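Local coordinates for protein serpin (Taeniopygia guttata, PDB 5HGC) that is a serpin that binds cortisol and probably inhibits serine endopeptidases, at residues 42-47 with 99-104; 49-54 with 121-126; 301-306 with 312-317. All blocks are in the same frame, centred on the assembly; numbering follows the deposited sequence. Where two conformers were deposited one is given.

Interaction 1 of 3, residues 42-47 with 99-104; sequences ISTAFA and MMNAIF. Unlike the reference sequence in segment 42-47: Thr44 (reference Ala).
Asn101 lays its side-chain amide against the turn of helix 39-52 at Thr44 and Ala45. The two segments are nearest there, with Ala45 CA and Asn101 CA 5.8 Å apart.

The contact is van der Waals packing. Asn101 OD1 meets Ala45 CB at 3.3 Å and also lies near Ala45 CA. Asn101 ND2 reaches Thr44 CG2 at 3.6 Å, so the two ends of the amide serve neighbouring residues. With CG of Asn101 anti to the carbonyl carbon (chi1 -72°), the amide is carried towards the helix. Cutting this side chain back to an alanine is likely to leave the methyls of Thr44 and Ala45 without the amide they touch and to open a gap between helix and strand. Met99 adds a looser touch, its CE 4.1 Å from Thr44 OG1, and the two side chains cross at about a right angle.

The polar bond of Thr44 stays within its helix. Its OG1 is hydrogen-bonded to Val40 O.

Helix 39-52 packs here on strand 100-106, a strand of the central sheet A of serpins. Strand 167-176 runs antiparallel beside it, and Ser171 touches Asn101. Helix 74-89 flanks the site through Phe81 and Ile85 on Thr44 and Leu88 on Met99.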
loop_
_atom_site.group_PDB
_atom_site.type_symbol
_atom_site.label_atom_id
_atom_site.label_comp_id
_atom_site.label_asym_id
_atom_site.label_seq_id
_atom_site.Cartn_x
_atom_site.Cartn_y
_atom_site.Cartn_z
ATOM N N ILE A 42 -3.451 2.850 -4.298
ATOM C CA ILE A 42 -3.207 3.228 -5.696
ATOM C C ILE A 42 -4.317 2.679 -6.539
ATOM O O ILE A 42 -4.906 3.407 -7.332
ATOM C CB ILE A 42 -1.831 2.812 -6.242
ATOM C CG1 ILE A 42 -0.757 3.555 -5.448
ATOM C CG2 ILE A 42 -1.721 3.039 -7.759
ATOM C CD1 ILE A 42 0.621 2.955 -5.659
ATOM N N SER A 43 -4.648 1.415 -6.345
ATOM C CA SER A 43 -5.635 0.825 -7.233
ATOM C C SER A 43 -6.917 1.608 -7.120
ATOM O O SER A 43 -7.573 1.842 -8.114
ATOM C CB SER A 43 -5.940 -0.610 -6.878
ATOM O OG SER A 43 -4.933 -1.423 -7.352
ATOM N N THR A 44 -7.260 1.994 -5.899
ATOM C CA THR A 44 -8.515 2.659 -5.626
ATOM C C THR A 44 -8.529 4.076 -6.232
ATOM O O THR A 44 -9.540 4.419 -6.822
ATOM C CB THR A 44 -8.775 2.661 -4.121
ATOM O OG1 THR A 44 -8.831 1.304 -3.667
ATOM C CG2 THR A 44 -10.055 3.302 -3.803
ATOM N N ALA A 45 -7.423 4.848 -6.131
ATOM C CA ALA A 45 -7.364 6.216 -6.651
ATOM C C ALA A 45 -7.599 6.172 -8.165
ATOM O O ALA A 45 -8.435 6.931 -8.675
ATOM C CB ALA A 45 -6.050 6.895 -6.327
ATOM N N PHE A 46 -6.958 5.224 -8.865
ATOM C CA PHE A 46 -7.131 5.090 -10.316
ATOM C C PHE A 46 -8.444 4.576 -10.819
ATOM O O PHE A 46 -8.911 5.034 -11.862
ATOM C CB PHE A 46 -5.943 4.380 -10.973
ATOM C CG PHE A 46 -4.845 5.331 -11.261
ATOM C CD1 PHE A 46 -3.945 5.682 -10.265
ATOM C CD2 PHE A 46 -4.814 6.000 -12.468
ATOM C CE1 PHE A 46 -3.004 6.678 -10.500
ATOM C CE2 PHE A 46 -3.872 6.983 -12.724
ATOM C CZ PHE A 46 -2.958 7.324 -11.744
ATOM N N ALA A 47 -9.063 3.663 -10.081
ATOM C CA ALA A 47 -10.359 3.144 -10.477
ATOM C C ALA A 47 -11.333 4.310 -10.412
ATOM O O ALA A 47 -12.159 4.499 -11.296
ATOM C CB ALA A 47 -10.797 2.035 -9.544
ATOM N N MET A 99 -7.880 5.205 4.477
ATOM C CA MET A 99 -7.174 5.533 3.241
ATOM C C MET A 99 -7.978 6.575 2.525
ATOM O O MET A 99 -9.201 6.510 2.516
ATOM C CB MET A 99 -6.967 4.312 2.365
ATOM C CG MET A 99 -8.196 3.543 1.928
ATOM S SD MET A 99 -7.737 2.597 0.453
ATOM C CE MET A 99 -9.241 1.663 0.357
ATOM N N MET A 100 -7.281 7.544 1.941
ATOM C CA MET A 100 -7.929 8.720 1.358
ATOM C C MET A 100 -7.392 9.086 -0.012
ATOM O O MET A 100 -6.181 8.988 -0.270
ATOM C CB MET A 100 -7.824 9.892 2.316
ATOM C CG MET A 100 -8.618 9.660 3.601
ATOM S SD MET A 100 -8.097 10.432 5.174
ATOM C CE MET A 100 -6.426 9.819 5.502
ATOM N N ASN A 101 -8.338 9.475 -0.870
ATOM C CA ASN A 101 -8.161 9.951 -2.248
ATOM C C ASN A 101 -8.626 11.382 -2.316
ATOM O O ASN A 101 -9.683 11.696 -1.762
ATOM C CB ASN A 101 -9.125 9.206 -3.150
ATOM C CG ASN A 101 -8.715 7.790 -3.358
ATOM O OD1 ASN A 101 -7.498 7.480 -3.371
ATOM N ND2 ASN A 101 -9.709 6.895 -3.503
ATOM N N ALA A 102 -7.850 12.256 -2.948
ATOM C CA ALA A 102 -8.273 13.633 -3.194
ATOM C C ALA A 102 -7.768 14.063 -4.554
ATOM O O ALA A 102 -6.746 13.545 -5.028
ATOM C CB ALA A 102 -7.829 14.595 -2.102
ATOM N N ILE A 103 -8.554 14.940 -5.197
ATOM C CA ILE A 103 -8.144 15.654 -6.390
ATOM C C ILE A 103 -8.100 17.151 -6.195
ATOM O O ILE A 103 -8.945 17.714 -5.523
ATOM C CB ILE A 103 -8.900 15.271 -7.671
ATOM C CG1 ILE A 103 -10.395 15.550 -7.566
ATOM C CG2 ILE A 103 -8.646 13.824 -7.980
ATOM C CD1 ILE A 103 -11.181 15.466 -8.878
ATOM N N PHE A 104 -7.060 17.765 -6.741
ATOM C CA PHE A 104 -6.890 19.207 -6.731
ATOM C C PHE A 104 -6.889 19.652 -8.188
ATOM O O PHE A 104 -5.979 19.266 -8.959
ATOM C CB PHE A 104 -5.617 19.565 -5.971
ATOM C CG PHE A 104 -5.656 19.126 -4.547
ATOM C CD1 PHE A 104 -5.218 17.803 -4.172
ATOM C CD2 PHE A 104 -6.161 20.000 -3.536
ATOM C CE1 PHE A 104 -5.278 17.395 -2.816
ATOM C CE2 PHE A 104 -6.196 19.602 -2.185
ATOM C CZ PHE A 104 -5.763 18.297 -1.831
#

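Interaction 2 of 3, residues 49-54 with 121-126; sequences LALGAR and ALYQLE
Leu51, near the C-terminal end of helix 39-52, meets Leu122 and Tyr123 in the last turn of helix 113-123. The backbones stay well apart: Leu51 CA and Leu122 CA are 9.3 Å from each other, and the side chains bridge the distance.

The contact is apolar. With CG of Leu51 anti to the carbonyl carbon (chi1 -86°), its methyls are directed at Leu122 and Tyr123. Leu51 CD1 comes to the edge of the Tyr123 ring, in its plane, 3.6 Å from Tyr123 CD2. The same methyl is almost as near to Tyr123 CE2, so it lies beside one ring bond and not over a face. Leu51 CD1 also touches Leu122 CD1 at 3.8 Å. Leu51 CD2 is equally close to Leu122 CD1, and this methyl therefore meets both branches of Leu51. Leu51 was deposited in two conformers, and these distances hold for one of them.

Polar bonds hold the surroundings. Arg54 folds back on its own segment, and its NH1 donates twice. The bond from Arg54 NH1 to Ala53 O is 2.9 Å long and fairly straight at 166°; it approaches from above the carbonyl plane. The bond from Arg54 NH1 to Leu51 O is longer, 3.1 Å, and more bent. The positive group would probably ease the partial negative charge of this helix end. Tyr123 OH is hydrogen-bonded to His78 ND1.

Leu51 and His78 both belong to the pocket of the bound diamino sugar. Leu51 touches the sugar, so one side chain serves both the helix packing and the pocket. Phe81 and Ile85 of helix 74-89 pack on Tyr123. After helix 113-123, Gln124 takes a positive phi, and the chain turns into strand 126-130, which pairs in parallel with strand 100-106.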
loop_
_atom_site.group_PDB
_atom_site.type_symbol
_atom_site.label_atom_id
_atom_site.label_comp_id
_atom_site.label_asym_id
_atom_site.label_seq_id
_atom_site.Cartn_x
_atom_site.Cartn_y
_atom_site.Cartn_z
ATOM N N LEU A 49 -10.598 7.525 -10.950
ATOM C CA LEU A 49 -10.472 8.250 -12.218
ATOM C C LEU A 49 -11.238 7.607 -13.340
ATOM O O LEU A 49 -11.850 8.299 -14.178
ATOM C CB LEU A 49 -9.039 8.410 -12.683
ATOM C CG LEU A 49 -8.219 9.490 -11.996
ATOM C CD1 LEU A 49 -6.922 9.578 -12.774
ATOM C CD2 LEU A 49 -8.908 10.849 -11.994
ATOM N N ALA A 50 -11.223 6.282 -13.377
ATOM C CA ALA A 50 -11.968 5.586 -14.421
ATOM C C ALA A 50 -13.457 5.997 -14.449
ATOM O O ALA A 50 -14.073 5.976 -15.520
ATOM C CB ALA A 50 -11.824 4.088 -14.288
ATOM N N LEU A 51 -14.022 6.361 -13.297
ATOM C CA LEU A 51 -15.417 6.819 -13.261
ATOM C C LEU A 51 -15.617 7.911 -14.266
ATOM O O LEU A 51 -16.614 7.910 -14.988
ATOM C CB LEU A 51 -15.837 7.385 -11.902
ATOM C CG LEU A 51 -16.312 6.362 -10.905
ATOM C CD1 LEU A 51 -16.709 7.067 -9.605
ATOM C CD2 LEU A 51 -17.478 5.617 -11.531
ATOM N N GLY A 52 -14.648 8.831 -14.300
ATOM C CA GLY A 52 -14.710 9.941 -15.207
ATOM C C GLY A 52 -14.083 9.785 -16.580
ATOM O O GLY A 52 -14.135 10.741 -17.359
ATOM N N ALA A 53 -13.471 8.633 -16.876
ATOM C CA ALA A 53 -12.722 8.476 -18.113
ATOM C C ALA A 53 -13.627 7.850 -19.138
ATOM O O ALA A 53 -14.657 7.252 -18.791
ATOM C CB ALA A 53 -11.449 7.668 -17.910
ATOM N N ARG A 54 -13.277 8.046 -20.411
ATOM C CA ARG A 54 -14.031 7.485 -21.522
ATOM C C ARG A 54 -13.075 6.775 -22.482
ATOM O O ARG A 54 -11.858 7.068 -22.489
ATOM C CB ARG A 54 -14.890 8.568 -22.219
ATOM C CG ARG A 54 -16.038 9.166 -21.375
ATOM C CD ARG A 54 -17.166 8.222 -20.869
ATOM N NE ARG A 54 -18.155 8.934 -20.007
ATOM C CZ ARG A 54 -18.076 9.145 -18.664
ATOM N NH1 ARG A 54 -17.046 8.687 -17.921
ATOM N NH2 ARG A 54 -19.065 9.814 -18.036
ATOM N N ALA A 121 -19.798 9.000 -3.674
ATOM C CA ALA A 121 -20.594 7.867 -3.199
ATOM C C ALA A 121 -19.749 6.621 -3.253
ATOM O O ALA A 121 -19.700 5.890 -2.266
ATOM C CB ALA A 121 -21.883 7.681 -4.025
ATOM N N LEU A 122 -19.054 6.400 -4.372
ATOM C CA LEU A 122 -18.292 5.168 -4.538
ATOM C C LEU A 122 -16.954 5.142 -3.810
ATOM O O LEU A 122 -16.557 4.116 -3.268
ATOM C CB LEU A 122 -18.094 4.828 -6.007
ATOM C CG LEU A 122 -19.334 4.387 -6.776
ATOM C CD1 LEU A 122 -19.028 4.398 -8.289
ATOM C CD2 LEU A 122 -19.762 3.000 -6.313
ATOM N N TYR A 123 -16.265 6.275 -3.792
ATOM C CA TYR A 123 -14.845 6.289 -3.520
ATOM C C TYR A 123 -14.558 7.272 -2.442
ATOM O O TYR A 123 -13.402 7.546 -2.167
ATOM C CB TYR A 123 -14.038 6.633 -4.770
ATOM C CG TYR A 123 -13.991 5.509 -5.788
ATOM C CD1 TYR A 123 -13.146 4.398 -5.593
ATOM C CD2 TYR A 123 -14.790 5.527 -6.928
ATOM C CE1 TYR A 123 -13.128 3.329 -6.496
ATOM C CE2 TYR A 123 -14.761 4.490 -7.848
ATOM C CZ TYR A 123 -13.948 3.375 -7.622
ATOM O OH TYR A 123 -13.900 2.335 -8.528
ATOM N N GLN A 124 -15.594 7.840 -1.821
ATOM C CA GLN A 124 -15.371 8.904 -0.808
ATOM C C GLN A 124 -14.411 10.042 -1.286
ATOM O O GLN A 124 -13.657 10.573 -0.488
ATOM C CB GLN A 124 -14.874 8.339 0.538
ATOM C CG GLN A 124 -15.409 6.969 1.036
ATOM C CD GLN A 124 -14.601 6.403 2.266
ATOM O OE1 GLN A 124 -13.375 6.664 2.435
ATOM N NE2 GLN A 124 -15.286 5.618 3.119
ATOM N N LEU A 125 -14.407 10.385 -2.571
ATOM C CA LEU A 125 -13.564 11.467 -3.085
ATOM C C LEU A 125 -13.891 12.836 -2.483
ATOM O O LEU A 125 -15.086 13.280 -2.410
ATOM C CB LEU A 125 -13.666 11.576 -4.608
ATOM C CG LEU A 125 -13.025 12.859 -5.197
ATOM C CD1 LEU A 125 -11.512 12.784 -5.098
ATOM C CD2 LEU A 125 -13.430 13.128 -6.651
ATOM N N GLU A 126 -12.816 13.511 -2.072
ATOM C CA GLU A 126 -12.886 14.967 -1.829
ATOM C C GLU A 126 -12.176 15.638 -2.969
ATOM O O GLU A 126 -11.020 15.277 -3.238
ATOM C CB GLU A 126 -12.209 15.386 -0.521
ATOM C CG GLU A 126 -12.910 14.756 0.662
ATOM C CD GLU A 126 -12.417 15.211 2.022
ATOM O OE1 GLU A 126 -11.263 15.664 2.181
ATOM O OE2 GLU A 126 -13.219 15.126 2.967
#

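Interaction 3 of 3, residues 301-306 with 312-317; sequences ADLSGI and LKVSKV
The chain folds back on itself, with Ala301 CA 5.6 Å from Lys313 CA and Leu303 CA 5.8 Å from Leu312 CA. One water ties the two backbones together. It donates to Ala301 O and accepts from Leu303 N and from Leu312 N, the last at 3.0 Å from the water oxygen.

Leu312 carries the side-chain packing. Its CG stands anti to the backbone N (chi1 173°), which brings CD2 in between Leu303 and Ile306. Leu312 CD2 lies 3.7 Å from Ile306 CG2, and these side chains cross at about a right angle. Leu312 CD2 is also 3.8 Å from Leu303 CB.

Asp302 forms an Asx turn that leads into helix 304-307. Its OD1 takes a 3.1 Å bond from Ser304 N and a second from Ser304 OG, a double grip on one oxygen. The other segment runs into strand 316-325, which lies parallel to strand 167-176 in the serpin sheet A.

Leu303 CD1 reaches Val314 CG2 at 4.1 Å. Ala301 CB rests on Lys313 CB at 4.0 Å, while Lys313 NZ bonds to Asn299 OD1. Met167 touches Leu303, Leu312 and Val314, and Leu49 of helix 39-52 packs on Ile306 and Val314.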
loop_
_atom_site.group_PDB
_atom_site.type_symbol
_atom_site.label_atom_id
_atom_site.label_comp_id
_atom_site.label_asym_id
_atom_site.label_seq_id
_atom_site.Cartn_x
_atom_site.Cartn_y
_atom_site.Cartn_z
ATOM N N ALA A 301 -5.868 12.333 -23.311
ATOM C CA ALA A 301 -6.814 11.920 -22.222
ATOM C C ALA A 301 -8.227 12.278 -22.576
ATOM O O ALA A 301 -8.450 13.376 -23.040
ATOM C CB ALA A 301 -6.449 12.585 -20.918
ATOM N N ASP A 302 -9.163 11.344 -22.424
ATOM C CA ASP A 302 -10.585 11.671 -22.428
ATOM C C ASP A 302 -11.100 11.523 -20.984
ATOM O O ASP A 302 -11.561 10.426 -20.547
ATOM C CB ASP A 302 -11.357 10.780 -23.382
ATOM C CG ASP A 302 -12.803 11.173 -23.501
ATOM O OD1 ASP A 302 -13.225 12.117 -22.780
ATOM O OD2 ASP A 302 -13.527 10.564 -24.340
ATOM N N LEU A 303 -10.973 12.616 -20.232
ATOM C CA LEU A 303 -11.622 12.749 -18.910
ATOM C C LEU A 303 -12.939 13.579 -18.943
ATOM O O LEU A 303 -13.249 14.350 -18.007
ATOM C CB LEU A 303 -10.616 13.244 -17.847
ATOM C CG LEU A 303 -9.454 12.248 -17.611
ATOM C CD1 LEU A 303 -8.462 12.858 -16.652
ATOM C CD2 LEU A 303 -9.889 10.857 -17.110
ATOM N N SER A 304 -13.719 13.381 -20.015
ATOM C CA SER A 304 -14.876 14.234 -20.269
ATOM C C SER A 304 -15.983 13.989 -19.257
ATOM O O SER A 304 -16.786 14.889 -19.017
ATOM C CB SER A 304 -15.387 14.105 -21.708
ATOM O OG SER A 304 -15.897 12.803 -21.963
ATOM N N GLY A 305 -15.992 12.790 -18.649
ATOM C CA GLY A 305 -16.830 12.466 -17.513
ATOM C C GLY A 305 -16.544 13.283 -16.278
ATOM O O GLY A 305 -17.392 13.320 -15.362
ATOM N N ILE A 306 -15.384 13.955 -16.225
ATOM C CA ILE A 306 -15.047 14.856 -15.055
ATOM C C ILE A 306 -15.469 16.308 -15.280
ATOM O O ILE A 306 -16.137 16.906 -14.443
ATOM C CB ILE A 306 -13.550 14.729 -14.607
ATOM C CG1 ILE A 306 -13.230 13.228 -14.264
ATOM C CG2 ILE A 306 -13.204 15.650 -13.432
ATOM C CD1 ILE A 306 -11.768 12.918 -14.018
ATOM N N LEU A 312 -9.059 17.812 -19.921
ATOM C CA LEU A 312 -8.388 17.517 -18.642
ATOM C C LEU A 312 -7.418 16.367 -18.814
ATOM O O LEU A 312 -7.608 15.521 -19.671
ATOM C CB LEU A 312 -9.427 17.227 -17.541
ATOM C CG LEU A 312 -8.942 16.740 -16.170
ATOM C CD1 LEU A 312 -8.314 17.818 -15.289
ATOM C CD2 LEU A 312 -10.072 16.125 -15.418
ATOM N N LYS A 313 -6.366 16.344 -18.010
ATOM C CA LYS A 313 -5.423 15.225 -17.977
ATOM C C LYS A 313 -4.816 15.231 -16.586
ATOM O O LYS A 313 -4.908 16.235 -15.853
ATOM C CB LYS A 313 -4.314 15.398 -19.033
ATOM C CG LYS A 313 -3.302 16.490 -18.661
ATOM C CD LYS A 313 -2.254 16.661 -19.746
ATOM C CE LYS A 313 -1.464 17.943 -19.484
ATOM N NZ LYS A 313 -0.898 18.496 -20.747
ATOM N N VAL A 314 -4.177 14.133 -16.205
ATOM C CA VAL A 314 -3.636 14.062 -14.859
ATOM C C VAL A 314 -2.252 14.609 -14.964
ATOM O O VAL A 314 -1.445 14.030 -15.651
ATOM C CB VAL A 314 -3.673 12.616 -14.301
ATOM C CG1 VAL A 314 -3.110 12.540 -12.891
ATOM C CG2 VAL A 314 -5.104 12.114 -14.336
ATOM N N SER A 315 -1.991 15.731 -14.303
ATOM C CA SER A 315 -0.665 16.351 -14.354
ATOM C C SER A 315 0.330 15.592 -13.461
ATOM O O SER A 315 1.454 15.358 -13.843
ATOM C CB SER A 315 -0.699 17.844 -13.952
ATOM O OG SER A 315 -1.494 18.610 -14.824
ATOM N N LYS A 316 -0.119 15.202 -12.279
ATOM C CA LYS A 316 0.732 14.696 -11.230
ATOM C C LYS A 316 -0.199 13.809 -10.376
ATOM O O LYS A 316 -1.351 14.195 -10.115
ATOM C CB LYS A 316 1.257 15.879 -10.444
ATOM C CG LYS A 316 2.762 15.921 -10.327
ATOM C CD LYS A 316 3.227 16.548 -8.990
ATOM C CE LYS A 316 4.761 16.550 -8.847
ATOM N NZ LYS A 316 5.264 16.814 -7.481
ATOM N N VAL A 317 0.267 12.597 -10.038
ATOM C CA VAL A 317 -0.338 11.724 -9.012
ATOM C C VAL A 317 0.717 11.419 -8.005
ATOM O O VAL A 317 1.729 10.814 -8.334
ATOM C CB VAL A 317 -1.010 10.456 -9.558
ATOM C CG1 VAL A 317 -0.224 9.806 -10.681
ATOM C CG2 VAL A 317 -1.342 9.455 -8.440
HETATM O O HOH W 1 -9.835 15.316 -21.294
#

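Overall arrangement
Interactions 1 and 2 share helix 39-52, and their centres are about 8 Å apart. Their segments alternate along the chain. Interaction 3 comes later in the sequence, with its centre about 13 Å from that of interaction 1 and about 12 Å from that of interaction 2. Interactions 1 and 3 both reach sheet A, through strands 100-106 and 316-325, with strand 167-176 paired to both. Phe46 packs on Val317 between them. Interactions 2 and 3 meet where Arg54 N probably bonds to Asp302 O and Ala53 touches Leu303. One helix is thus packed against three distant parts of the sequence. In inhibitory serpins this sheet opens to accept the reactive loop.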